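Local coordinates for protein gene product PA4716 (Pseudomonas aeruginosa, PDB 1U0K) that is of unknown function but belongs to the PhzF family and may act as an isomerase, possibly an epimerase, at residues W8-F13 with L23-D28; A83-H88 with V274-R279; H155-V160 with L167-T172; L200-R205 with A230-Y235. All coordinates share one frame; numbering follows the deposited sequence.

Contact 1 (W8-F13 with L23-D28); sequences WQLDVF and LAVFDD
Trp8 and Val25 pair across an antiparallel beta hairpin, strand 6-12 with strand 21-26, and their side chains pack on helix 78-90. The two short strand axes run at 136° to each other, which reflects a strong twist. Register follows from two hydrogen-bonded pairs, Trp8 with Val25 and Leu10 with Leu23, separated by the non-hydrogen-bonded pair Gln9 with Ala24. In the first, Trp8 N reaches Val25 O at 2.8 Å, and Val25 N returns to Trp8 O at 2.9 Å. In the second, Leu10 N meets Leu23 O at 2.9 Å in a nearly straight bond.

The face carrying Trp8, Leu10, Leu23 and Val25 turns to the helix, whose Leu85 touches both Trp8 and Val25. Further along, the branches of Val12 and Leu23 meet obliquely, CG2 of the valine 3.9 Å from CD2 of the leucine. Leu23 also lies close to Glu48, the predicted active-site residue. On the other face, Gln9 NE2 is hydrogen-bonded to Gln46 OE1 and to Glu43 OE2 of the second subunit.

At the far end the Trp8 indole lies with one edge to the partner strand, its CD1 3.4 Å from Val25 O. Asp27 forms a salt bridge with Arg6 through OD2. Its OD1 accepts the indole N-H in the ring plane, with Trp8 NE1 3.2 Å away and 58° out of the plane of the carboxylate.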
loop_
_atom_site.group_PDB
_atom_site.type_symbol
_atom_site.label_atom_id
_atom_site.label_comp_id
_atom_site.label_asym_id
_atom_site.label_seq_id
_atom_site.Cartn_x
_atom_site.Cartn_y
_atom_site.Cartn_z
ATOM N N TRP A 8 -2.107 -3.536 15.555
ATOM C CA TRP A 8 -0.720 -3.221 15.852
ATOM C C TRP A 8 0.090 -3.210 14.583
ATOM O O TRP A 8 -0.087 -4.081 13.746
ATOM C CB TRP A 8 -0.123 -4.251 16.804
ATOM C CG TRP A 8 -0.927 -4.494 18.038
ATOM C CD1 TRP A 8 -2.136 -5.145 18.134
ATOM C CD2 TRP A 8 -0.579 -4.118 19.375
ATOM N NE1 TRP A 8 -2.550 -5.181 19.439
ATOM C CE2 TRP A 8 -1.613 -4.564 20.221
ATOM C CE3 TRP A 8 0.514 -3.447 19.948
ATOM C CZ2 TRP A 8 -1.590 -4.358 21.606
ATOM C CZ3 TRP A 8 0.528 -3.248 21.313
ATOM C CH2 TRP A 8 -0.509 -3.707 22.122
ATOM N N GLN A 9 1.006 -2.254 14.467
ATOM C CA GLN A 9 1.939 -2.163 13.360
ATOM C C GLN A 9 3.269 -2.737 13.811
ATOM O O GLN A 9 3.823 -2.310 14.807
ATOM C CB GLN A 9 2.105 -0.695 12.919
ATOM C CG GLN A 9 3.115 -0.473 11.811
ATOM C CD GLN A 9 2.732 -1.121 10.496
ATOM O OE1 GLN A 9 1.555 -1.400 10.247
ATOM N NE2 GLN A 9 3.727 -1.372 9.655
ATOM N N LEU A 10 3.737 -3.756 13.102
ATOM C CA LEU A 10 4.982 -4.455 13.404
ATOM C C LEU A 10 5.863 -4.486 12.169
ATOM O O LEU A 10 5.374 -4.373 11.055
ATOM C CB LEU A 10 4.691 -5.914 13.797
ATOM C CG LEU A 10 4.222 -6.207 15.218
ATOM C CD1 LEU A 10 2.886 -5.614 15.523
ATOM C CD2 LEU A 10 4.177 -7.711 15.430
ATOM N N ASP A 11 7.157 -4.683 12.376
ATOM C CA ASP A 11 8.061 -5.048 11.291
ATOM C C ASP A 11 8.622 -6.432 11.530
ATOM O O ASP A 11 9.091 -6.730 12.624
ATOM C CB ASP A 11 9.215 -4.068 11.211
ATOM C CG ASP A 11 8.797 -2.737 10.685
ATOM O OD1 ASP A 11 7.875 -2.679 9.834
ATOM O OD2 ASP A 11 9.334 -1.689 11.075
ATOM N N VAL A 12 8.589 -7.261 10.493
ATOM C CA VAL A 12 9.084 -8.634 10.566
ATOM C C VAL A 12 10.339 -8.764 9.694
ATOM O O VAL A 12 10.436 -8.142 8.625
ATOM C CB VAL A 12 8.005 -9.628 10.098
ATOM C CG1 VAL A 12 8.493 -11.080 10.258
ATOM C CG2 VAL A 12 6.693 -9.414 10.865
ATOM N N PHE A 13 11.282 -9.584 10.158
ATOM C CA PHE A 13 12.639 -9.660 9.593
ATOM C C PHE A 13 13.344 -8.311 9.741
ATOM O O PHE A 13 13.936 -7.779 8.792
ATOM C CB PHE A 13 12.622 -10.133 8.139
ATOM C CG PHE A 13 11.923 -11.458 7.934
ATOM C CD1 PHE A 13 10.798 -11.547 7.127
ATOM C CD2 PHE A 13 12.397 -12.613 8.535
ATOM C CE1 PHE A 13 10.157 -12.750 6.921
ATOM C CE2 PHE A 13 11.755 -13.832 8.332
ATOM C CZ PHE A 13 10.638 -13.900 7.527
ATOM N N LEU A 23 3.736 -5.082 8.808
ATOM C CA LEU A 23 2.605 -5.982 9.021
ATOM C C LEU A 23 1.633 -5.366 9.999
ATOM O O LEU A 23 2.063 -4.847 11.035
ATOM C CB LEU A 23 3.123 -7.277 9.636
ATOM C CG LEU A 23 2.115 -8.321 10.105
ATOM C CD1 LEU A 23 1.483 -9.014 8.918
ATOM C CD2 LEU A 23 2.799 -9.324 11.020
ATOM N N ALA A 24 0.330 -5.468 9.725
ATOM C CA ALA A 24 -0.693 -5.146 10.715
ATOM C C ALA A 24 -1.251 -6.425 11.329
ATOM O O ALA A 24 -1.530 -7.391 10.618
ATOM C CB ALA A 24 -1.809 -4.336 10.121
ATOM N N VAL A 25 -1.399 -6.425 12.652
ATOM C CA VAL A 25 -1.936 -7.560 13.392
ATOM C C VAL A 25 -3.131 -7.114 14.214
ATOM O O VAL A 25 -3.024 -6.170 14.977
ATOM C CB VAL A 25 -0.891 -8.140 14.365
ATOM C CG1 VAL A 25 -1.465 -9.344 15.137
ATOM C CG2 VAL A 25 0.390 -8.521 13.641
ATOM N N PHE A 26 -4.262 -7.786 14.049
ATOM C CA PHE A 26 -5.461 -7.550 14.844
ATOM C C PHE A 26 -5.495 -8.699 15.856
ATOM O O PHE A 26 -5.708 -9.841 15.486
ATOM C CB PHE A 26 -6.715 -7.541 13.958
ATOM C CG PHE A 26 -6.827 -6.345 13.045
ATOM C CD1 PHE A 26 -5.951 -6.167 11.990
ATOM C CD2 PHE A 26 -7.839 -5.400 13.241
ATOM C CE1 PHE A 26 -6.071 -5.059 11.140
ATOM C CE2 PHE A 26 -7.967 -4.318 12.385
ATOM C CZ PHE A 26 -7.090 -4.146 11.358
ATOM N N ASP A 27 -5.263 -8.406 17.129
ATOM C CA ASP A 27 -5.115 -9.481 18.113
ATOM C C ASP A 27 -6.420 -10.124 18.556
ATOM O O ASP A 27 -6.398 -11.220 19.125
ATOM C CB ASP A 27 -4.321 -9.011 19.331
ATOM C CG ASP A 27 -5.058 -8.001 20.142
ATOM O OD1 ASP A 27 -5.212 -6.873 19.666
ATOM O OD2 ASP A 27 -5.513 -8.261 21.270
ATOM N N ASP A 28 -7.546 -9.468 18.306
ATOM C CA ASP A 28 -8.837 -10.096 18.544
ATOM C C ASP A 28 -9.850 -9.580 17.533
ATOM O O ASP A 28 -10.488 -8.533 17.730
ATOM C CB ASP A 28 -9.308 -9.865 19.978
ATOM C CG ASP A 28 -10.603 -10.586 20.282
ATOM O OD1 ASP A 28 -11.251 -11.114 19.345
ATOM O OD2 ASP A 28 -11.061 -10.667 21.446
#

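Contact 2 (A83-H88 with V274-R279); sequences AALLHH and VQLLAR
Leu276 reaches from strand 274-279 to helix 83-88, between Ala84, Leu85 and His88. Its CB points at the helix, and with CG anti to the carbonyl carbon (chi1 -83°) the fork opens against the helix surface. One prong, Leu276 CD1, stops 4.5 Å from Ala84 CB, a loose contact. The other does more: Leu276 CD2 lies 4.0 Å from Leu85 CD1, the two side chains crossing at about a right angle. It also sits over one face of the imidazole. The methyl carbon Leu276 CD2 is 3.4 Å from His88 CG, and its line to the ring centroid is 27° off the normal, which meets the geometry of a CH-pi contact.

Closer to the start of the segments the packing tightens, with Ala84 CB 3.5 Å from Val274 CG1. The small alanine lets the helix come close to the strand there. Beside the exposed His88, a water in the plane of both flat groups joins His88 NE2, at 3.0 Å, to Arg279 NH1, whose N-H it accepts. Phe118 of strand 117-129 touches Ala84, His88 and Leu276, while Leu283 of the second subunit packs on Leu276.

The axes of the helix and strand segments pass 9.0 Å apart at 66°, and strands 6-12, 96-101, 106-114 and 117-129 touch helix 78-90 too. A helix wrapped by strands in this way is characteristic of the diaminopimelate epimerase-like fold.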
loop_
_atom_site.group_PDB
_atom_site.type_symbol
_atom_site.label_atom_id
_atom_site.label_comp_id
_atom_site.label_asym_id
_atom_site.label_seq_id
_atom_site.Cartn_x
_atom_site.Cartn_y
_atom_site.Cartn_z
ATOM N N ALA A 83 3.174 -14.104 16.595
ATOM C CA ALA A 83 3.856 -14.736 17.728
ATOM C C ALA A 83 4.522 -13.694 18.625
ATOM O O ALA A 83 4.425 -13.764 19.846
ATOM C CB ALA A 83 4.869 -15.776 17.243
ATOM N N ALA A 84 5.198 -12.734 18.014
ATOM C CA ALA A 84 5.879 -11.687 18.755
ATOM C C ALA A 84 4.888 -10.837 19.548
ATOM O O ALA A 84 5.130 -10.510 20.715
ATOM C CB ALA A 84 6.684 -10.817 17.812
ATOM N N LEU A 85 3.771 -10.491 18.914
ATOM C CA LEU A 85 2.754 -9.691 19.564
ATOM C C LEU A 85 2.135 -10.459 20.723
ATOM O O LEU A 85 1.938 -9.894 21.789
ATOM C CB LEU A 85 1.675 -9.218 18.577
ATOM C CG LEU A 85 0.540 -8.457 19.268
ATOM C CD1 LEU A 85 1.058 -7.154 19.875
ATOM C CD2 LEU A 85 -0.611 -8.204 18.342
ATOM N N LEU A 86 1.841 -11.744 20.531
ATOM C CA LEU A 86 1.267 -12.546 21.611
ATOM C C LEU A 86 2.210 -12.619 22.814
ATOM O O LEU A 86 1.753 -12.599 23.945
ATOM C CB LEU A 86 0.910 -13.942 21.112
ATOM C CG LEU A 86 -0.245 -13.983 20.114
ATOM C CD1 LEU A 86 -0.364 -15.374 19.517
ATOM C CD2 LEU A 86 -1.560 -13.593 20.742
ATOM N N HIS A 87 3.509 -12.687 22.557
ATOM C CA HIS A 87 4.534 -12.678 23.615
ATOM C C HIS A 87 4.509 -11.334 24.344
ATOM O O HIS A 87 4.523 -11.279 25.577
ATOM C CB HIS A 87 5.903 -12.931 22.989
ATOM C CG HIS A 87 6.965 -13.402 23.939
ATOM N ND1 HIS A 87 7.089 -12.952 25.236
ATOM C CD2 HIS A 87 7.991 -14.262 23.742
ATOM C CE1 HIS A 87 8.138 -13.535 25.798
ATOM N NE2 HIS A 87 8.698 -14.336 24.911
ATOM N N HIS A 88 4.437 -10.249 23.585
ATOM C CA HIS A 88 4.317 -8.906 24.176
ATOM C C HIS A 88 3.096 -8.774 25.099
ATOM O O HIS A 88 3.200 -8.245 26.208
ATOM C CB HIS A 88 4.260 -7.857 23.054
ATOM C CG HIS A 88 3.961 -6.471 23.534
ATOM N ND1 HIS A 88 4.835 -5.748 24.318
ATOM C CD2 HIS A 88 2.879 -5.683 23.349
ATOM C CE1 HIS A 88 4.304 -4.567 24.585
ATOM N NE2 HIS A 88 3.115 -4.505 24.016
ATOM N N VAL A 274 11.554 -9.372 15.104
ATOM C CA VAL A 274 10.305 -8.636 14.992
ATOM C C VAL A 274 10.330 -7.438 15.926
ATOM O O VAL A 274 10.711 -7.559 17.081
ATOM C CB VAL A 274 9.096 -9.529 15.348
ATOM C CG1 VAL A 274 7.797 -8.740 15.208
ATOM C CG2 VAL A 274 9.076 -10.792 14.476
ATOM N N GLN A 275 9.929 -6.281 15.407
ATOM C CA GLN A 275 9.791 -5.067 16.192
ATOM C C GLN A 275 8.338 -4.629 16.230
ATOM O O GLN A 275 7.634 -4.749 15.239
ATOM C CB GLN A 275 10.612 -3.941 15.564
ATOM C CG GLN A 275 12.061 -4.297 15.306
ATOM C CD GLN A 275 12.809 -4.736 16.559
ATOM O OE1 GLN A 275 12.711 -4.103 17.612
ATOM N NE2 GLN A 275 13.556 -5.820 16.443
ATOM N N LEU A 276 7.913 -4.084 17.363
ATOM C CA LEU A 276 6.575 -3.526 17.520
ATOM C C LEU A 276 6.669 -2.000 17.421
ATOM O O LEU A 276 7.433 -1.374 18.151
ATOM C CB LEU A 276 5.983 -3.941 18.859
ATOM C CG LEU A 276 5.317 -5.311 18.960
ATOM C CD1 LEU A 276 6.302 -6.424 18.683
ATOM C CD2 LEU A 276 4.703 -5.472 20.342
ATOM N N LEU A 277 5.915 -1.414 16.503
ATOM C CA LEU A 277 6.026 0.018 16.200
ATOM C C LEU A 277 4.905 0.892 16.749
ATOM O O LEU A 277 5.169 2.026 17.150
ATOM C CB LEU A 277 6.101 0.226 14.689
ATOM C CG LEU A 277 7.485 0.117 14.051
ATOM C CD1 LEU A 277 8.140 -1.237 14.222
ATOM C CD2 LEU A 277 7.370 0.480 12.578
ATOM N N ALA A 278 3.667 0.408 16.722
ATOM C CA ALA A 278 2.507 1.213 17.110
ATOM C C ALA A 278 1.352 0.346 17.552
ATOM O O ALA A 278 1.164 -0.774 17.061
ATOM C CB ALA A 278 2.055 2.096 15.958
ATOM N N ARG A 279 0.582 0.861 18.497
ATOM C CA ARG A 279 -0.651 0.265 18.970
ATOM C C ARG A 279 -1.797 1.221 18.634
ATOM O O ARG A 279 -1.794 2.365 19.086
ATOM C CB ARG A 279 -0.594 0.067 20.495
ATOM C CG ARG A 279 -1.834 -0.557 21.110
ATOM C CD ARG A 279 -1.843 -0.534 22.642
ATOM N NE ARG A 279 -1.883 0.846 23.134
ATOM C CZ ARG A 279 -0.904 1.461 23.790
ATOM N NH1 ARG A 279 0.245 0.848 24.058
ATOM N NH2 ARG A 279 -1.068 2.726 24.169
HETATM O O HOH W 1 1.644 -1.959 24.420
#

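Contact 3 (H155-V160 with L167-T172); sequences HPPRVV and LLLPVT
Pro157, just before the first strand of an antiparallel beta hairpin, and Pro170 in the second bring their rings together. They cross obliquely instead of stacking, with Pro157 CG 4.0 Å from Pro170 CD. Another corner of that second ring, Pro170 CG, rests 3.6 Å from the carbonyl oxygen His155 O. The Pro157 ring also touches Leu169, whose CD1 lies 3.8 Å from Pro157 CG. Pro157 CA points its hydrogen at Leu168 O, 3.2 Å away, a CA-H...O contact beside the first ladder pair.

The ladder proper begins one residue on. Arg158 and Leu168 form a hydrogen-bonded pair, in which Leu168 N reaches Arg158 O at 2.9 Å, and Arg158 N gives a longer return bond to Leu168 O. Val159 and Leu167 make the adjacent non-hydrogen-bonded pair. The short axes of the two strands run at 134°, so the hairpin is markedly twisted.

On one face, Tyr231 of helix 222-234 packs against Leu168, Pro170 and His155; on the other, helix 135-144 meets Pro157 through Cys138 and Leu167 through Phe141. The hairpin therefore lies between two helices. Arg158 NH2 is hydrogen-bonded to Gly130 O and NH1 to Tyr235 OH. A chi1 of -53° turns Leu168 CG away from its own carbonyl carbon and sends the branch along the strand face to Val160, where Leu168 CD1 ends 3.8 Å from Val160 CG2, the two side chains at about a right angle.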
loop_
_atom_site.group_PDB
_atom_site.type_symbol
_atom_site.label_atom_id
_atom_site.label_comp_id
_atom_site.label_asym_id
_atom_site.label_seq_id
_atom_site.Cartn_x
_atom_site.Cartn_y
_atom_site.Cartn_z
ATOM N N HIS A 155 19.767 -25.074 -12.675
ATOM C CA HIS A 155 18.957 -25.872 -11.762
ATOM C C HIS A 155 17.512 -25.759 -12.172
ATOM O O HIS A 155 17.092 -24.715 -12.661
ATOM C CB HIS A 155 19.147 -25.396 -10.329
ATOM C CG HIS A 155 20.580 -25.234 -9.948
ATOM N ND1 HIS A 155 21.386 -26.303 -9.613
ATOM C CD2 HIS A 155 21.365 -24.133 -9.889
ATOM C CE1 HIS A 155 22.600 -25.858 -9.341
ATOM N NE2 HIS A 155 22.614 -24.546 -9.504
ATOM N N PRO A 156 16.752 -26.829 -11.983
ATOM C CA PRO A 156 15.418 -26.908 -12.573
ATOM C C PRO A 156 14.443 -25.958 -11.881
ATOM O O PRO A 156 14.352 -25.988 -10.651
ATOM C CB PRO A 156 15.020 -28.370 -12.345
ATOM C CG PRO A 156 15.829 -28.818 -11.154
ATOM C CD PRO A 156 17.081 -28.022 -11.183
ATOM N N PRO A 157 13.754 -25.104 -12.633
ATOM C CA PRO A 157 12.577 -24.443 -12.074
ATOM C C PRO A 157 11.632 -25.513 -11.561
ATOM O O PRO A 157 11.447 -26.547 -12.209
ATOM C CB PRO A 157 11.994 -23.689 -13.271
ATOM C CG PRO A 157 13.176 -23.418 -14.126
ATOM C CD PRO A 157 14.006 -24.673 -14.019
ATOM N N ARG A 158 11.087 -25.298 -10.371
ATOM C CA ARG A 158 10.120 -26.218 -9.812
ATOM C C ARG A 158 9.136 -25.526 -8.913
ATOM O O ARG A 158 9.449 -24.514 -8.315
ATOM C CB ARG A 158 10.820 -27.317 -9.029
ATOM C CG ARG A 158 11.254 -28.426 -9.942
ATOM C CD ARG A 158 11.469 -29.679 -9.271
ATOM N NE ARG A 158 10.260 -30.452 -9.041
ATOM C CZ ARG A 158 10.278 -31.566 -8.337
ATOM N NH1 ARG A 158 11.425 -31.986 -7.819
ATOM N NH2 ARG A 158 9.183 -32.272 -8.142
ATOM N N VAL A 159 7.949 -26.101 -8.839
ATOM C CA VAL A 159 6.926 -25.624 -7.925
ATOM C C VAL A 159 7.219 -26.272 -6.581
ATOM O O VAL A 159 7.308 -27.491 -6.485
ATOM C CB VAL A 159 5.529 -25.990 -8.415
ATOM C CG1 VAL A 159 4.455 -25.502 -7.424
ATOM C CG2 VAL A 159 5.296 -25.396 -9.802
ATOM N N VAL A 160 7.403 -25.452 -5.551
ATOM C CA VAL A 160 7.695 -25.934 -4.202
ATOM C C VAL A 160 6.774 -25.196 -3.236
ATOM O O VAL A 160 6.514 -24.003 -3.413
ATOM C CB VAL A 160 9.169 -25.711 -3.820
ATOM C CG1 VAL A 160 9.483 -26.373 -2.488
ATOM C CG2 VAL A 160 10.111 -26.273 -4.913
ATOM N N LEU A 167 6.291 -21.160 -7.989
ATOM C CA LEU A 167 7.230 -21.589 -9.020
ATOM C C LEU A 167 8.538 -20.887 -8.695
ATOM O O LEU A 167 8.638 -19.680 -8.802
ATOM C CB LEU A 167 6.729 -21.167 -10.403
ATOM C CG LEU A 167 7.172 -21.897 -11.682
ATOM C CD1 LEU A 167 7.391 -20.904 -12.827
ATOM C CD2 LEU A 167 8.373 -22.820 -11.490
ATOM N N LEU A 168 9.532 -21.650 -8.251
ATOM C CA LEU A 168 10.867 -21.120 -8.037
ATOM C C LEU A 168 11.590 -21.132 -9.383
ATOM O O LEU A 168 11.664 -22.170 -10.039
ATOM C CB LEU A 168 11.621 -21.956 -7.003
ATOM C CG LEU A 168 10.924 -22.173 -5.659
ATOM C CD1 LEU A 168 11.838 -22.931 -4.715
ATOM C CD2 LEU A 168 10.496 -20.840 -5.034
ATOM N N LEU A 169 12.062 -19.960 -9.797
ATOM C CA LEU A 169 12.686 -19.766 -11.100
ATOM C C LEU A 169 14.128 -19.331 -10.900
ATOM O O LEU A 169 14.381 -18.153 -10.711
ATOM C CB LEU A 169 11.928 -18.693 -11.886
ATOM C CG LEU A 169 12.269 -18.619 -13.375
ATOM C CD1 LEU A 169 11.764 -19.852 -14.108
ATOM C CD2 LEU A 169 11.707 -17.351 -13.981
ATOM N N PRO A 170 15.070 -20.279 -10.891
ATOM C CA PRO A 170 16.481 -19.932 -10.695
ATOM C C PRO A 170 17.036 -19.090 -11.843
ATOM O O PRO A 170 16.984 -19.518 -13.000
ATOM C CB PRO A 170 17.166 -21.296 -10.596
ATOM C CG PRO A 170 16.095 -22.241 -10.245
ATOM C CD PRO A 170 14.885 -21.733 -10.979
ATOM N N VAL A 171 17.499 -17.892 -11.514
ATOM C CA VAL A 171 18.102 -16.961 -12.464
ATOM C C VAL A 171 19.455 -16.485 -11.930
ATOM O O VAL A 171 19.783 -16.726 -10.765
ATOM C CB VAL A 171 17.187 -15.741 -12.726
ATOM C CG1 VAL A 171 15.887 -16.194 -13.378
ATOM C CG2 VAL A 171 16.899 -14.959 -11.443
ATOM N N THR A 172 20.226 -15.801 -12.773
ATOM C CA THR A 172 21.536 -15.289 -12.373
ATOM C C THR A 172 21.372 -14.025 -11.546
ATOM O O THR A 172 20.375 -13.312 -11.677
ATOM C CB THR A 172 22.429 -14.952 -13.598
ATOM O OG1 THR A 172 21.786 -13.978 -14.424
ATOM C CG2 THR A 172 22.621 -16.141 -14.514
HETATM O O HOH W 2 16.606 -22.145 -13.950
#

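Contact 4 (L200-R205 with A230-Y235); sequences LDVDGR and AYLVEY
Val202 and Leu232 mark the closest backbone approach, their CA atoms 7.1 Å apart, where the end of strand 196-201 and the turn after it face the last turn of helix 222-234. Residues 202-204 take helical backbone angles without the regular bonds, and Arg205 then adopts a left-handed conformation (phi 49°, psi 50°) that redirects the chain. Asp201 OD1 accepts weak hydrogen bonds from Asp203 N and Gly204 N, bridging the turn.

No hydrogen bond crosses the contact; the evidence for it is apolar. Leu232 carries most of it. Its chi1 of -66° swings CG to the side of the backbone N, and the two methyls reach from the helix towards the turn and divide the work. One methyl, Leu232 CD2, packs 3.7 Å from Val202 CB. The other, Leu232 CD1, is 4.1 Å from Arg205 CG, so it touches the aliphatic root of the arginine, whose extended chain runs on until NH2 binds Leu237 O. Strand 244-248 closes on the same leucine through Phe244 and Leu246.

One residue earlier in the helix, the Tyr231 ring is approached obliquely by two branches: Val202 CG1 lies 4.3 Å from Tyr231 CE2, and Leu200 CD2 is equally far from Tyr231 CD2. Tyr235, where the chain leaves the helix, sets its CD1 over the centre of a Tyr231 face.

Strands 117-129, 166-170 and 244-248 also touch helix 222-234. This strand-lined helix is consistent with the second half of the diaminopimelate epimerase-like fold, in which each half has a central helix surrounded by strands.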
loop_
_atom_site.group_PDB
_atom_site.type_symbol
_atom_site.label_atom_id
_atom_site.label_comp_id
_atom_site.label_asym_id
_atom_site.label_seq_id
_atom_site.Cartn_x
_atom_site.Cartn_y
_atom_site.Cartn_z
ATOM N N LEU A 200 14.897 -16.474 -8.087
ATOM C CA LEU A 200 15.871 -16.967 -7.118
ATOM C C LEU A 200 17.288 -17.008 -7.688
ATOM O O LEU A 200 17.545 -17.726 -8.635
ATOM C CB LEU A 200 15.480 -18.370 -6.659
ATOM C CG LEU A 200 16.355 -19.057 -5.606
ATOM C CD1 LEU A 200 16.358 -18.259 -4.318
ATOM C CD2 LEU A 200 15.860 -20.465 -5.358
ATOM N N ASP A 201 18.180 -16.228 -7.090
ATOM C CA ASP A 201 19.624 -16.396 -7.260
ATOM C C ASP A 201 20.105 -17.418 -6.223
ATOM O O ASP A 201 20.226 -17.097 -5.045
ATOM C CB ASP A 201 20.314 -15.041 -7.085
ATOM C CG ASP A 201 21.826 -15.150 -6.982
ATOM O OD1 ASP A 201 22.385 -16.183 -7.399
ATOM O OD2 ASP A 201 22.522 -14.243 -6.489
ATOM N N VAL A 202 20.366 -18.649 -6.655
ATOM C CA VAL A 202 20.682 -19.739 -5.729
ATOM C C VAL A 202 22.054 -19.590 -5.071
ATOM O O VAL A 202 22.258 -20.074 -3.954
ATOM C CB VAL A 202 20.580 -21.142 -6.387
ATOM C CG1 VAL A 202 19.213 -21.344 -7.026
ATOM C CG2 VAL A 202 21.702 -21.375 -7.399
ATOM N N ASP A 203 22.983 -18.933 -5.757
ATOM C CA ASP A 203 24.342 -18.762 -5.238
ATOM C C ASP A 203 24.376 -17.679 -4.173
ATOM O O ASP A 203 24.949 -17.875 -3.096
ATOM C CB ASP A 203 25.320 -18.403 -6.360
ATOM C CG ASP A 203 25.469 -19.511 -7.388
ATOM O OD1 ASP A 203 25.329 -20.704 -7.032
ATOM O OD2 ASP A 203 25.737 -19.274 -8.585
ATOM N N GLY A 204 23.777 -16.537 -4.494
ATOM C CA GLY A 204 23.645 -15.425 -3.570
ATOM C C GLY A 204 22.527 -15.590 -2.550
ATOM O O GLY A 204 22.425 -14.776 -1.632
ATOM N N ARG A 205 21.713 -16.638 -2.699
ATOM C CA ARG A 205 20.576 -16.911 -1.815
ATOM C C ARG A 205 19.729 -15.667 -1.624
ATOM O O ARG A 205 19.426 -15.265 -0.504
ATOM C CB ARG A 205 21.059 -17.461 -0.477
ATOM C CG ARG A 205 21.781 -18.775 -0.616
ATOM C CD ARG A 205 22.361 -19.285 0.666
ATOM N NE ARG A 205 23.038 -20.564 0.478
ATOM C CZ ARG A 205 23.773 -21.158 1.413
ATOM N NH1 ARG A 205 23.921 -20.599 2.610
ATOM N NH2 ARG A 205 24.358 -22.324 1.156
ATOM N N ALA A 230 14.053 -25.428 1.272
ATOM C CA ALA A 230 13.900 -26.853 0.973
ATOM C C ALA A 230 14.479 -27.180 -0.399
ATOM O O ALA A 230 15.051 -28.252 -0.586
ATOM C CB ALA A 230 12.446 -27.266 1.035
ATOM N N TYR A 231 14.328 -26.250 -1.338
ATOM C CA TYR A 231 14.855 -26.395 -2.692
ATOM C C TYR A 231 16.374 -26.424 -2.683
ATOM O O TYR A 231 16.988 -27.315 -3.275
ATOM C CB TYR A 231 14.384 -25.236 -3.580
ATOM C CG TYR A 231 14.905 -25.284 -5.006
ATOM C CD1 TYR A 231 14.150 -25.855 -6.021
ATOM C CD2 TYR A 231 16.139 -24.745 -5.332
ATOM C CE1 TYR A 231 14.623 -25.908 -7.323
ATOM C CE2 TYR A 231 16.627 -24.792 -6.632
ATOM C CZ TYR A 231 15.863 -25.377 -7.615
ATOM O OH TYR A 231 16.354 -25.412 -8.907
ATOM N N LEU A 232 16.980 -25.439 -2.027
ATOM C CA LEU A 232 18.432 -25.337 -1.958
ATOM C C LEU A 232 19.035 -26.597 -1.334
ATOM O O LEU A 232 20.024 -27.115 -1.824
ATOM C CB LEU A 232 18.864 -24.080 -1.198
ATOM C CG LEU A 232 18.524 -22.742 -1.872
ATOM C CD1 LEU A 232 18.742 -21.583 -0.926
ATOM C CD2 LEU A 232 19.347 -22.536 -3.141
ATOM N N VAL A 233 18.403 -27.114 -0.289
ATOM C CA VAL A 233 18.883 -28.318 0.384
ATOM C C VAL A 233 18.670 -29.574 -0.481
ATOM O O VAL A 233 19.523 -30.463 -0.514
ATOM C CB VAL A 233 18.220 -28.442 1.781
ATOM C CG1 VAL A 233 18.420 -29.813 2.387
ATOM C CG2 VAL A 233 18.782 -27.373 2.699
ATOM N N GLU A 234 17.543 -29.631 -1.182
ATOM C CA GLU A 234 17.200 -30.767 -2.043
ATOM C C GLU A 234 18.199 -30.926 -3.198
ATOM O O GLU A 234 18.553 -32.051 -3.570
ATOM C CB GLU A 234 15.773 -30.598 -2.586
ATOM C CG GLU A 234 15.335 -31.610 -3.640
ATOM C CD GLU A 234 15.376 -33.041 -3.143
ATOM O OE1 GLU A 234 14.723 -33.342 -2.120
ATOM O OE2 GLU A 234 16.063 -33.869 -3.787
ATOM N N TYR A 235 18.664 -29.803 -3.738
ATOM C CA TYR A 235 19.550 -29.805 -4.901
ATOM C C TYR A 235 21.017 -29.601 -4.501
ATOM O O TYR A 235 21.858 -29.274 -5.338
ATOM C CB TYR A 235 19.063 -28.775 -5.937
ATOM C CG TYR A 235 17.776 -29.228 -6.590
ATOM C CD1 TYR A 235 16.541 -28.765 -6.149
ATOM C CD2 TYR A 235 17.793 -30.173 -7.620
ATOM C CE1 TYR A 235 15.360 -29.207 -6.727
ATOM C CE2 TYR A 235 16.618 -30.620 -8.204
ATOM C CZ TYR A 235 15.406 -30.136 -7.758
ATOM O OH TYR A 235 14.242 -30.578 -8.339
#

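How the contacts relate
From the N terminus, contact 1 comes first and closes a short hairpin loop of nine residues. Contact 2 then opens at helix 78-90 and closes only at strand 267-282, across 185 residues. Contacts 3 and 4 both fall within that span, one after the other: contact 3 closes a six-residue hairpin connection, contact 4 a loop of 24. None cross. Contacts 1 and 2 share neighbouring strands, 6-12 and 267-282, with centres about 7 Å apart, and both touch the second subunit. Contacts 3 and 4, centres about 9 Å apart, lie on the opposite side of the chain's centre and are joined by Tyr231 OH to Pro156 O.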